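PDB 2ZHZ: ATP:cob(I)alamin adenosyltransferase, putative from Burkholderia thailandensis, which probably transfers the adenosyl group of ATP to reduced cobalamin, forming adenosylcobalamin, the coenzyme form of vitamin B12, and releasing triphosphate. Local coordinates for residues B[90-95]-B[149-154]; B[70-75]-B[82-87]; B[165-168]-B[173-176]; B[48-53]-B[60-65]. One frame throughout, in Å; residues are numbered along the deposited sequence.

In the fold
All four contacts follow one another along the chain; none nests inside or crosses another. Contact 4 comes first and closes the short turn between helices 31-50 and 56-77. Helix 56-77 then leads into contact 2, where its last turns hold the loop that starts helix 86-101. That helix carries one side of contact 1, which bridges 54 positions to reach helix 147-169 beside the ATP site. Contact 3 folds the tail back onto the far end of helix 147-169. Contact 1 touches both contact 2, Tyr-151 packing on Leu-72, and contact 4, Trp-95 packing on Ile-65, whereas contacts 2 and 3 lie on opposite sides of the chain's centre.

Contact 1 of 4, residues B[90-95]-B[149-154]; sequences ARLDGW and RRYVNR. With ATP (adenosine-5'-triphosphate), chain H.
Arg-154 runs out along Leu-92 and Asp-93 of the neighbouring helix: its base meets Leu-92, its middle Asp-93 and its tip three further partners. CB packs on the methyl Leu-92 CD1 at 3.7 Å. From there CG, CD and NE run on as an extended zigzag past the carboxylate, with Arg-154 CD 3.0 Å and NE 2.9 Å from Asp-93 OD1. This is a salt bridge, although both N-H contacts are weak as hydrogen bonds: that to OD1 is bent to 117°, that to Asp-93 OD2, 3.3 Å from NE, straighter but longer. The last torsion, chi4 62°, turns the guanidinium out of line with the chain, its plane 41° from the carboxylate's. NH1 donates to Arg-150 O at 2.9 Å from above the carbonyl plane, on the face opposite to Arg-154 N, which also donates to it. NH2 donates to a water that in turn donates to Asp-93 OD2, and makes a salt bridge to Asp-14 of the second subunit. Arginine suits this place because its several N-H groups can serve two helices and another chain.

Next to the salt bridge, Leu-92 CD1 sits over one face of Tyr-151, 3.5 Å from the ring centroid, a CH-pi contact. The Tyr-151 hydroxyl is bonded to Asp-68. The two helices run nearly parallel in the bundle of a PduO-type adenosyltransferase, and Asn-153 on the same turn belongs to the ATP and magnesium site between subunits.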
loop_
_atom_site.group_PDB
_atom_site.type_symbol
_atom_site.label_atom_id
_atom_site.label_comp_id
_atom_site.label_asym_id
_atom_site.label_seq_id
_atom_site.Cartn_x
_atom_site.Cartn_y
_atom_site.Cartn_z
ATOM N N ALA B 90 18.394 16.453 8.979
ATOM C CA ALA B 90 18.686 16.844 10.352
ATOM C C ALA B 90 17.408 16.858 11.175
ATOM O O ALA B 90 17.403 16.432 12.332
ATOM C CB ALA B 90 19.341 18.224 10.381
ATOM N N ARG B 91 16.324 17.342 10.578
ATOM C CA ARG B 91 15.060 17.402 11.290
ATOM C C ARG B 91 14.542 16.006 11.635
ATOM O O ARG B 91 14.001 15.793 12.721
ATOM C CB ARG B 91 14.015 18.167 10.481
ATOM C CG ARG B 91 12.744 18.396 11.265
ATOM C CD ARG B 91 11.901 19.498 10.667
ATOM N NE ARG B 91 11.427 19.175 9.328
ATOM C CZ ARG B 91 10.494 19.871 8.692
ATOM N NH1 ARG B 91 9.945 20.926 9.282
ATOM N NH2 ARG B 91 10.100 19.511 7.476
ATOM N N LEU B 92 14.702 15.060 10.714
ATOM C CA LEU B 92 14.263 13.693 10.971
ATOM C C LEU B 92 15.120 13.109 12.089
ATOM O O LEU B 92 14.603 12.479 13.011
ATOM C CB LEU B 92 14.403 12.825 9.718
ATOM C CG LEU B 92 13.496 13.095 8.515
ATOM C CD1 LEU B 92 13.740 12.011 7.481
ATOM C CD2 LEU B 92 12.029 13.102 8.928
ATOM N N ASP B 93 16.431 13.321 12.003
ATOM C CA ASP B 93 17.347 12.818 13.024
ATOM C C ASP B 93 17.001 13.418 14.381
ATOM O O ASP B 93 17.165 12.773 15.415
ATOM C CB ASP B 93 18.800 13.166 12.681
ATOM C CG ASP B 93 19.361 12.310 11.565
ATOM O OD1 ASP B 93 18.747 11.277 11.238
ATOM O OD2 ASP B 93 20.432 12.667 11.028
ATOM N N GLY B 94 16.527 14.660 14.367
ATOM C CA GLY B 94 16.160 15.333 15.600
ATOM C C GLY B 94 14.915 14.727 16.213
ATOM O O GLY B 94 14.861 14.495 17.421
ATOM N N TRP B 95 13.904 14.477 15.386
ATOM C CA TRP B 95 12.676 13.875 15.877
ATOM C C TRP B 95 12.979 12.484 16.416
ATOM O O TRP B 95 12.401 12.054 17.412
ATOM C CB TRP B 95 11.626 13.792 14.763
ATOM C CG TRP B 95 10.955 15.100 14.468
ATOM C CD1 TRP B 95 10.572 16.048 15.375
ATOM C CD2 TRP B 95 10.516 15.572 13.188
ATOM N NE1 TRP B 95 9.920 17.076 14.742
ATOM C CE2 TRP B 95 9.870 16.811 13.398
ATOM C CE3 TRP B 95 10.601 15.067 11.885
ATOM C CZ2 TRP B 95 9.312 17.556 12.352
ATOM C CZ3 TRP B 95 10.046 15.807 10.843
ATOM C CH2 TRP B 95 9.409 17.039 11.085
ATOM N N ARG B 149 17.110 9.088 -0.787
ATOM C CA ARG B 149 17.379 7.766 -0.236
ATOM C C ARG B 149 17.627 7.862 1.275
ATOM O O ARG B 149 17.068 7.098 2.075
ATOM C CB ARG B 149 18.618 7.224 -0.949
ATOM C CG ARG B 149 19.036 5.828 -0.638
ATOM C CD ARG B 149 20.179 5.427 -1.566
ATOM N NE ARG B 149 21.424 6.145 -1.294
ATOM C CZ ARG B 149 22.216 6.654 -2.236
ATOM N NH1 ARG B 149 21.892 6.535 -3.516
ATOM N NH2 ARG B 149 23.344 7.264 -1.904
ATOM N N ARG B 150 18.475 8.806 1.660
ATOM C CA ARG B 150 18.806 8.995 3.068
ATOM C C ARG B 150 17.604 9.469 3.862
ATOM O O ARG B 150 17.462 9.141 5.043
ATOM C CB ARG B 150 19.946 10.003 3.209
ATOM C CG ARG B 150 21.212 9.600 2.476
ATOM C CD ARG B 150 22.312 10.629 2.695
ATOM N NE ARG B 150 22.849 10.573 4.054
ATOM C CZ ARG B 150 23.543 11.553 4.626
ATOM N NH1 ARG B 150 23.781 12.676 3.960
ATOM N NH2 ARG B 150 24.006 11.407 5.859
ATOM N N TYR B 151 16.732 10.236 3.213
ATOM C CA TYR B 151 15.546 10.755 3.877
ATOM C C TYR B 151 14.557 9.644 4.239
ATOM O O TYR B 151 14.129 9.542 5.388
ATOM C CB TYR B 151 14.842 11.788 2.994
ATOM C CG TYR B 151 13.639 12.411 3.663
ATOM C CD1 TYR B 151 13.751 13.607 4.377
ATOM C CD2 TYR B 151 12.396 11.779 3.624
ATOM C CE1 TYR B 151 12.652 14.154 5.037
ATOM C CE2 TYR B 151 11.298 12.313 4.279
ATOM C CZ TYR B 151 11.430 13.496 4.987
ATOM O OH TYR B 151 10.348 13.994 5.666
ATOM N N VAL B 152 14.188 8.815 3.265
ATOM C CA VAL B 152 13.243 7.740 3.545
ATOM C C VAL B 152 13.850 6.680 4.460
ATOM O O VAL B 152 13.130 5.972 5.165
ATOM C CB VAL B 152 12.715 7.083 2.243
ATOM C CG1 VAL B 152 11.815 8.065 1.505
ATOM C CG2 VAL B 152 13.869 6.651 1.361
ATOM N N ASN B 153 15.175 6.574 4.453
ATOM C CA ASN B 153 15.857 5.613 5.316
ATOM C C ASN B 153 15.543 6.010 6.763
ATOM O O ASN B 153 15.165 5.177 7.592
ATOM C CB ASN B 153 17.373 5.668 5.079
ATOM C CG ASN B 153 18.108 4.509 5.728
ATOM O OD1 ASN B 153 19.317 4.568 5.969
ATOM N ND2 ASN B 153 17.384 3.446 6.001
ATOM N N ARG B 154 15.686 7.298 7.049
ATOM C CA ARG B 154 15.417 7.823 8.378
ATOM C C ARG B 154 13.931 7.827 8.708
ATOM O O ARG B 154 13.545 7.558 9.841
ATOM C CB ARG B 154 15.982 9.242 8.496
ATOM C CG ARG B 154 17.493 9.269 8.553
ATOM C CD ARG B 154 18.071 10.672 8.398
ATOM N NE ARG B 154 19.521 10.621 8.548
ATOM C CZ ARG B 154 20.328 9.938 7.744
ATOM N NH1 ARG B 154 19.832 9.260 6.718
ATOM N NH2 ARG B 154 21.631 9.894 7.987
HETATM P PG ATP H . 20.008 1.790 8.768
HETATM O O1G ATP H . 20.552 2.635 7.654
HETATM O O2G ATP H . 20.753 1.969 10.058
HETATM O O3G ATP H . 18.541 2.047 8.976
HETATM P PB ATP H . 19.518 -0.489 7.087
HETATM O O1B ATP H . 18.697 0.497 6.310
HETATM O O2B ATP H . 20.585 -1.258 6.347
HETATM O O3B ATP H . 20.193 0.230 8.376
HETATM P PA ATP H . 17.245 -1.272 8.743
HETATM O O1A ATP H . 16.435 -0.171 8.151
HETATM O O2A ATP H . 17.697 -1.180 10.179
HETATM O O3A ATP H . 18.554 -1.586 7.806
HETATM O "O5'" ATP H . 16.390 -2.621 8.554
HETATM C "C5'" ATP H . 16.732 -3.809 9.263
HETATM C "C4'" ATP H . 16.645 -5.024 8.346
HETATM O "O4'" ATP H . 15.591 -4.900 7.358
HETATM C "C3'" ATP H . 17.952 -5.283 7.602
HETATM O "O3'" ATP H . 18.554 -6.494 8.075
HETATM C "C2'" ATP H . 17.580 -5.322 6.127
HETATM O "O2'" ATP H . 17.915 -6.605 5.580
HETATM C "C1'" ATP H . 16.088 -5.062 6.027
HETATM N N9 ATP H . 15.777 -3.810 5.246
HETATM C C8 ATP H . 16.482 -2.645 5.249
HETATM N N7 ATP H . 15.923 -1.715 4.441
HETATM C C5 ATP H . 14.830 -2.272 3.894
HETATM C C6 ATP H . 13.761 -1.843 2.940
HETATM N N6 ATP H . 13.768 -0.600 2.412
HETATM N N1 ATP H . 12.773 -2.749 2.620
HETATM C C2 ATP H . 12.745 -4.016 3.145
HETATM N N3 ATP H . 13.690 -4.467 4.022
HETATM C C4 ATP H . 14.734 -3.658 4.425
HETATM O O HOH W 1 22.326 10.793 10.572
#

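Contact 2 of 4, residues B[70-75]-B[82-87]; sequences FDLGGE and AAITDA
The flat group that matters here is the carboxylate of Glu-75, which reaches across to the backbone of Ala-83 and Ile-84. Ala-83 N approaches OE1 from above the carboxylate plane, 53° out of it, and donates at 2.7 Å. Ile-84 N meets the same Glu-75 OE1 nearly head-on along the C-O bond, at 2.9 Å and with a straight N-H of 168°. On the other oxygen, OE2 accepts from a water that also donates to Ile-84 O, 2.8 Å away from that water, and OE2 is bonded to Asn-145 as well. With two main-chain donors on one oxygen and a water and an amide on the other, the buried carboxylate is well supplied with hydrogen bonds, which would probably favour its charged form.

Glutamate is apt because its chain can stretch: CG stands opposite the backbone N (chi1 -179°) and the rest stays extended, carrying the charge from the helix to the loop. Beside it the contact turns apolar. Ile-84 CD1 lies against Leu-72 CB at 3.9 Å, and the small methyl of Ala-83 fits close to the helix, its CB 3.6 Å from Asp-71 O. Next in the loop, Thr-85 is the N-cap residue of helix 86-101, and its OG1 accepts a weak capping bond from Ala-87 N, 3.2 Å away. Together these form a helix-to-helix connection in which an acid near the end of one helix ties down consecutive N-H groups of the loop, just ahead of the capped start of the next helix.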
loop_
_atom_site.group_PDB
_atom_site.type_symbol
_atom_site.label_atom_id
_atom_site.label_comp_id
_atom_site.label_asym_id
_atom_site.label_seq_id
_atom_site.Cartn_x
_atom_site.Cartn_y
_atom_site.Cartn_z
ATOM N N PHE B 70 6.176 15.767 -0.355
ATOM C CA PHE B 70 5.697 16.427 -1.558
ATOM C C PHE B 70 6.914 16.955 -2.316
ATOM O O PHE B 70 6.994 16.845 -3.539
ATOM C CB PHE B 70 4.774 17.591 -1.209
ATOM C CG PHE B 70 4.212 18.285 -2.413
ATOM C CD1 PHE B 70 3.143 17.734 -3.111
ATOM C CD2 PHE B 70 4.784 19.464 -2.881
ATOM C CE1 PHE B 70 2.651 18.348 -4.263
ATOM C CE2 PHE B 70 4.301 20.085 -4.030
ATOM C CZ PHE B 70 3.231 19.524 -4.722
ATOM N N ASP B 71 7.868 17.524 -1.584
ATOM C CA ASP B 71 9.075 18.056 -2.208
ATOM C C ASP B 71 9.984 16.952 -2.731
ATOM O O ASP B 71 10.618 17.103 -3.776
ATOM C CB ASP B 71 9.853 18.931 -1.224
ATOM C CG ASP B 71 9.142 20.234 -0.918
ATOM O OD1 ASP B 71 8.221 20.610 -1.679
ATOM O OD2 ASP B 71 9.512 20.894 0.074
ATOM N N LEU B 72 10.047 15.840 -2.004
ATOM C CA LEU B 72 10.879 14.720 -2.419
ATOM C C LEU B 72 10.343 14.200 -3.752
ATOM O O LEU B 72 11.109 13.911 -4.671
ATOM C CB LEU B 72 10.853 13.617 -1.351
ATOM C CG LEU B 72 11.936 12.535 -1.436
ATOM C CD1 LEU B 72 12.083 11.851 -0.082
ATOM C CD2 LEU B 72 11.585 11.525 -2.505
ATOM N N GLY B 73 9.019 14.104 -3.852
ATOM C CA GLY B 73 8.402 13.642 -5.085
ATOM C C GLY B 73 8.670 14.638 -6.199
ATOM O O GLY B 73 8.913 14.257 -7.348
ATOM N N GLY B 74 8.629 15.921 -5.851
ATOM C CA GLY B 74 8.887 16.963 -6.829
ATOM C C GLY B 74 10.306 16.857 -7.349
ATOM O O GLY B 74 10.568 17.110 -8.526
ATOM N N GLU B 75 11.230 16.481 -6.470
ATOM C CA GLU B 75 12.625 16.329 -6.862
ATOM C C GLU B 75 12.765 15.152 -7.823
ATOM O O GLU B 75 13.575 15.186 -8.752
ATOM C CB GLU B 75 13.515 16.096 -5.638
ATOM C CG GLU B 75 14.991 15.964 -5.989
ATOM C CD GLU B 75 15.891 15.868 -4.771
ATOM O OE1 GLU B 75 15.568 16.497 -3.743
ATOM O OE2 GLU B 75 16.930 15.179 -4.846
ATOM N N ALA B 82 17.025 19.519 -6.742
ATOM C CA ALA B 82 17.390 19.153 -5.378
ATOM C C ALA B 82 16.541 19.904 -4.363
ATOM O O ALA B 82 16.819 21.059 -4.043
ATOM C CB ALA B 82 18.864 19.445 -5.141
ATOM N N ALA B 83 15.507 19.241 -3.857
ATOM C CA ALA B 83 14.620 19.852 -2.878
ATOM C C ALA B 83 14.924 19.355 -1.468
ATOM O O ALA B 83 14.685 20.061 -0.491
ATOM C CB ALA B 83 13.176 19.555 -3.233
ATOM N N ILE B 84 15.448 18.138 -1.367
ATOM C CA ILE B 84 15.776 17.560 -0.065
ATOM C C ILE B 84 17.218 17.899 0.298
ATOM O O ILE B 84 18.142 17.570 -0.438
ATOM C CB ILE B 84 15.594 16.027 -0.080
ATOM C CG1 ILE B 84 14.178 15.684 -0.550
ATOM C CG2 ILE B 84 15.852 15.451 1.305
ATOM C CD1 ILE B 84 13.077 16.356 0.246
ATOM N N THR B 85 17.396 18.551 1.444
ATOM C CA THR B 85 18.717 18.974 1.910
ATOM C C THR B 85 19.096 18.381 3.267
ATOM O O THR B 85 18.337 17.614 3.859
ATOM C CB THR B 85 18.763 20.497 2.055
ATOM O OG1 THR B 85 17.875 20.898 3.106
ATOM C CG2 THR B 85 18.323 21.173 0.760
ATOM N N ASP B 86 20.276 18.748 3.761
ATOM C CA ASP B 86 20.728 18.261 5.060
ATOM C C ASP B 86 19.747 18.710 6.131
ATOM O O ASP B 86 19.553 18.028 7.136
ATOM C CB ASP B 86 22.121 18.798 5.399
ATOM C CG ASP B 86 23.223 18.084 4.647
ATOM O OD1 ASP B 86 22.971 16.984 4.114
ATOM O OD2 ASP B 86 24.353 18.618 4.602
ATOM N N ALA B 87 19.128 19.863 5.909
ATOM C CA ALA B 87 18.161 20.403 6.853
ATOM C C ALA B 87 17.027 19.403 7.065
ATOM O O ALA B 87 16.567 19.193 8.188
ATOM C CB ALA B 87 17.605 21.720 6.329
HETATM O O HOH W 2 18.675 16.381 -2.940
#

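Contact 3 of 4, residues B[165-168]-B[173-176]; sequences VLNR and ADVL
Ala-173 and Asp-174 lie against the side chain of Asn-167, near the end of helix 147-169. At Ala-173 it is the backbone that makes the approach: its CB points away from the helix, and its carbonyl O rests 3.5 Å from Asn-167 CG and 3.7 Å from Asn-167 CB. A small residue is well placed here, since its exposed methyl need not pack against anything on the helix for the main chain to pass close by.

Asp-174 follows with the directed bond. Its CG is opposite its own carbonyl carbon and next to the backbone N (chi1 -60°), a turn that swings the carboxylate back to the helix. There OD1 accepts from Asn-167 ND2 at 3.1 Å, with a fairly straight N-H of 161°. The donor comes in on the anti side of OD1, somewhat out of the carboxylate plane, and the amide and carboxylate planes are steeply inclined to each other, at 69°. The second oxygen, OD2, forms a salt bridge with Arg-164, about one turn before Asn-167 on the helix, so an acid here can serve both an amide and a cation. The buried Asn-167 amide is satisfied at both ends: its OD1 accepts from Ala-115 N, and its ND2 donates to Gly-113 O as well as to Asp-174.

Val-175 then pairs its backbone with Leu-111, and Leu-176 packs on Ile-110. The tail thus enters a short, weakly bonded antiparallel pairing with strand 110-111, and the asparagine and aspartate fasten the start of that pairing to the end of the bundle's last long helix.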
loop_
_atom_site.group_PDB
_atom_site.type_symbol
_atom_site.label_atom_id
_atom_site.label_comp_id
_atom_site.label_asym_id
_atom_site.label_seq_id
_atom_site.Cartn_x
_atom_site.Cartn_y
_atom_site.Cartn_z
ATOM N N VAL B 165 5.499 5.448 20.265
ATOM C CA VAL B 165 5.004 6.641 20.942
ATOM C C VAL B 165 3.483 6.608 20.998
ATOM O O VAL B 165 2.883 6.939 22.024
ATOM C CB VAL B 165 5.439 7.928 20.204
ATOM C CG1 VAL B 165 4.699 9.134 20.769
ATOM C CG2 VAL B 165 6.939 8.118 20.340
ATOM N N LEU B 166 2.859 6.203 19.894
ATOM C CA LEU B 166 1.402 6.138 19.821
ATOM C C LEU B 166 0.783 5.050 20.693
ATOM O O LEU B 166 -0.332 5.215 21.193
ATOM C CB LEU B 166 0.947 5.977 18.364
ATOM C CG LEU B 166 1.171 7.237 17.514
ATOM C CD1 LEU B 166 0.744 6.992 16.067
ATOM C CD2 LEU B 166 0.375 8.395 18.109
ATOM N N ASN B 167 1.481 3.933 20.870
ATOM C CA ASN B 167 0.946 2.882 21.725
ATOM C C ASN B 167 0.939 3.383 23.170
ATOM O O ASN B 167 -0.003 3.127 23.923
ATOM C CB ASN B 167 1.774 1.596 21.610
ATOM C CG ASN B 167 1.260 0.671 20.514
ATOM O OD1 ASN B 167 0.050 0.535 20.327
ATOM N ND2 ASN B 167 2.175 0.017 19.801
ATOM N N ARG B 168 1.985 4.112 23.544
ATOM C CA ARG B 168 2.102 4.668 24.893
ATOM C C ARG B 168 0.995 5.695 25.119
ATOM O O ARG B 168 0.319 5.693 26.150
ATOM C CB ARG B 168 3.455 5.361 25.066
ATOM C CG ARG B 168 4.649 4.537 24.626
ATOM C CD ARG B 168 5.108 3.565 25.695
ATOM N NE ARG B 168 5.693 4.258 26.839
ATOM C CZ ARG B 168 6.361 3.652 27.817
ATOM N NH1 ARG B 168 6.530 2.335 27.791
ATOM N NH2 ARG B 168 6.861 4.363 28.819
ATOM N N ALA B 173 0.864 -0.691 25.093
ATOM C CA ALA B 173 2.270 -1.018 24.914
ATOM C C ALA B 173 2.471 -1.666 23.550
ATOM O O ALA B 173 1.511 -1.900 22.817
ATOM C CB ALA B 173 2.733 -1.961 26.020
ATOM N N ASP B 174 3.722 -1.954 23.213
ATOM C CA ASP B 174 4.030 -2.578 21.935
ATOM C C ASP B 174 3.742 -4.074 21.985
ATOM O O ASP B 174 3.862 -4.710 23.038
ATOM C CB ASP B 174 5.498 -2.349 21.572
ATOM C CG ASP B 174 5.847 -0.878 21.465
ATOM O OD1 ASP B 174 5.154 -0.160 20.717
ATOM O OD2 ASP B 174 6.813 -0.445 22.127
ATOM N N VAL B 175 3.347 -4.626 20.843
ATOM C CA VAL B 175 3.056 -6.049 20.732
ATOM C C VAL B 175 4.393 -6.758 20.567
ATOM O O VAL B 175 5.137 -6.474 19.629
ATOM C CB VAL B 175 2.171 -6.336 19.504
ATOM C CG1 VAL B 175 1.790 -7.807 19.468
ATOM C CG2 VAL B 175 0.930 -5.461 19.547
ATOM N N LEU B 176 4.698 -7.678 21.477
ATOM C CA LEU B 176 5.971 -8.386 21.431
ATOM C C LEU B 176 5.933 -9.734 20.714
ATOM O O LEU B 176 4.936 -10.453 20.759
ATOM C CB LEU B 176 6.500 -8.584 22.853
ATOM C CG LEU B 176 6.594 -7.322 23.714
ATOM C CD1 LEU B 176 7.063 -7.695 25.110
ATOM C CD2 LEU B 176 7.550 -6.323 23.075
#

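Contact 4 of 4, residues B[48-53]-B[60-65]; sequences VLLAEP and AALSAI
A helical hairpin with a short connection joins helix 31-50 to helix 56-77, and Leu-49, Leu-50, Leu-62 and Ser-63 close it from the two sides. Leu-49 CD2 meets Leu-62 CD1 at 3.6 Å; the two side chains cross at roughly 90° and meet methyl to methyl. A chi1 of 172° directs the Leu-49 branch away from its own backbone N. Leu-49 also packs on Leu-120 and Ala-121 of helix 116-141.

Leu-50, a residue further on, takes a different line. It and Leu-62 slide past one another in opposite directions, and its CD2 lands 3.8 Å from Leu-62 CB rather than on the branched end. One leucine of the second helix is therefore held at two levels: its base by Leu-50 and a tip methyl by Leu-49. The same Leu-50 CD2 also lies 3.7 Å from Ser-63 OG, whose polar partner is Arg-59 O, one turn back in its own helix. That bond satisfies the hydroxyl, which probably lets it sit beside a methyl at little cost; Arg-59 in turn donates to Leu-50 O, at the end of the first helix.

Between these two segments the contact is one of hydrocarbon shapes, without a polar bond in it. Dispersion and burial carry it and give little direction, so the bonds made by Arg-59 probably help to fix the turn.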
loop_
_atom_site.group_PDB
_atom_site.type_symbol
_atom_site.label_atom_id
_atom_site.label_comp_id
_atom_site.label_asym_id
_atom_site.label_seq_id
_atom_site.Cartn_x
_atom_site.Cartn_y
_atom_site.Cartn_z
ATOM N N VAL B 48 -3.834 9.115 6.119
ATOM C CA VAL B 48 -4.821 8.290 6.805
ATOM C C VAL B 48 -4.523 8.297 8.301
ATOM O O VAL B 48 -5.435 8.358 9.130
ATOM C CB VAL B 48 -4.799 6.841 6.275
ATOM C CG1 VAL B 48 -5.671 5.944 7.144
ATOM C CG2 VAL B 48 -5.296 6.822 4.839
ATOM N N LEU B 49 -3.242 8.228 8.642
ATOM C CA LEU B 49 -2.824 8.254 10.039
ATOM C C LEU B 49 -3.176 9.613 10.660
ATOM O O LEU B 49 -3.611 9.686 11.811
ATOM C CB LEU B 49 -1.316 8.013 10.143
ATOM C CG LEU B 49 -0.678 8.187 11.527
ATOM C CD1 LEU B 49 -1.415 7.333 12.560
ATOM C CD2 LEU B 49 0.796 7.809 11.451
ATOM N N LEU B 50 -2.995 10.684 9.892
ATOM C CA LEU B 50 -3.307 12.024 10.380
ATOM C C LEU B 50 -4.800 12.221 10.636
ATOM O O LEU B 50 -5.197 13.173 11.308
ATOM C CB LEU B 50 -2.800 13.081 9.392
ATOM C CG LEU B 50 -1.301 13.383 9.479
ATOM C CD1 LEU B 50 -0.849 14.147 8.255
ATOM C CD2 LEU B 50 -1.017 14.193 10.746
ATOM N N ALA B 51 -5.625 11.321 10.108
ATOM C CA ALA B 51 -7.070 11.408 10.296
ATOM C C ALA B 51 -7.495 10.780 11.629
ATOM O O ALA B 51 -8.671 10.807 11.995
ATOM C CB ALA B 51 -7.791 10.724 9.136
ATOM N N GLU B 52 -6.527 10.217 12.346
ATOM C CA GLU B 52 -6.769 9.587 13.640
ATOM C C GLU B 52 -6.431 10.577 14.750
ATOM O O GLU B 52 -5.789 11.596 14.505
ATOM C CB GLU B 52 -5.866 8.363 13.811
ATOM C CG GLU B 52 -6.137 7.205 12.866
ATOM C CD GLU B 52 -7.411 6.466 13.214
ATOM O OE1 GLU B 52 -7.556 6.058 14.387
ATOM O OE2 GLU B 52 -8.261 6.289 12.319
ATOM N N PRO B 53 -6.879 10.294 15.986
ATOM C CA PRO B 53 -6.576 11.190 17.107
ATOM C C PRO B 53 -5.080 11.037 17.361
ATOM O O PRO B 53 -4.571 9.915 17.370
ATOM C CB PRO B 53 -7.405 10.608 18.249
ATOM C CG PRO B 53 -8.577 9.992 17.539
ATOM C CD PRO B 53 -7.912 9.314 16.365
ATOM N N ALA B 60 2.103 17.412 14.425
ATOM C CA ALA B 60 2.938 18.458 13.855
ATOM C C ALA B 60 4.074 17.874 13.026
ATOM O O ALA B 60 4.356 18.351 11.928
ATOM C CB ALA B 60 3.497 19.344 14.966
ATOM N N ALA B 61 4.725 16.840 13.547
ATOM C CA ALA B 61 5.832 16.213 12.836
ATOM C C ALA B 61 5.350 15.521 11.561
ATOM O O ALA B 61 5.938 15.701 10.493
ATOM C CB ALA B 61 6.537 15.215 13.741
ATOM N N LEU B 62 4.279 14.738 11.675
ATOM C CA LEU B 62 3.725 14.031 10.520
ATOM C C LEU B 62 3.207 14.986 9.442
ATOM O O LEU B 62 3.332 14.710 8.247
ATOM C CB LEU B 62 2.604 13.088 10.967
ATOM C CG LEU B 62 3.042 11.872 11.799
ATOM C CD1 LEU B 62 1.816 11.113 12.284
ATOM C CD2 LEU B 62 3.930 10.964 10.957
ATOM N N SER B 63 2.625 16.107 9.858
ATOM C CA SER B 63 2.116 17.079 8.899
ATOM C C SER B 63 3.282 17.688 8.129
ATOM O O SER B 63 3.208 17.876 6.914
ATOM C CB SER B 63 1.325 18.179 9.613
ATOM O OG SER B 63 0.157 17.650 10.215
ATOM N N ALA B 64 4.363 17.986 8.843
ATOM C CA ALA B 64 5.549 18.562 8.226
ATOM C C ALA B 64 6.167 17.562 7.259
ATOM O O ALA B 64 6.692 17.936 6.207
ATOM C CB ALA B 64 6.563 18.940 9.294
ATOM N N ILE B 65 6.109 16.287 7.625
ATOM C CA ILE B 65 6.667 15.235 6.790
ATOM C C ILE B 65 5.933 15.138 5.457
ATOM O O ILE B 65 6.552 14.860 4.433
ATOM C CB ILE B 65 6.645 13.880 7.539
ATOM C CG1 ILE B 65 7.691 13.916 8.660
ATOM C CG2 ILE B 65 6.913 12.720 6.571
ATOM C CD1 ILE B 65 7.592 12.775 9.661
#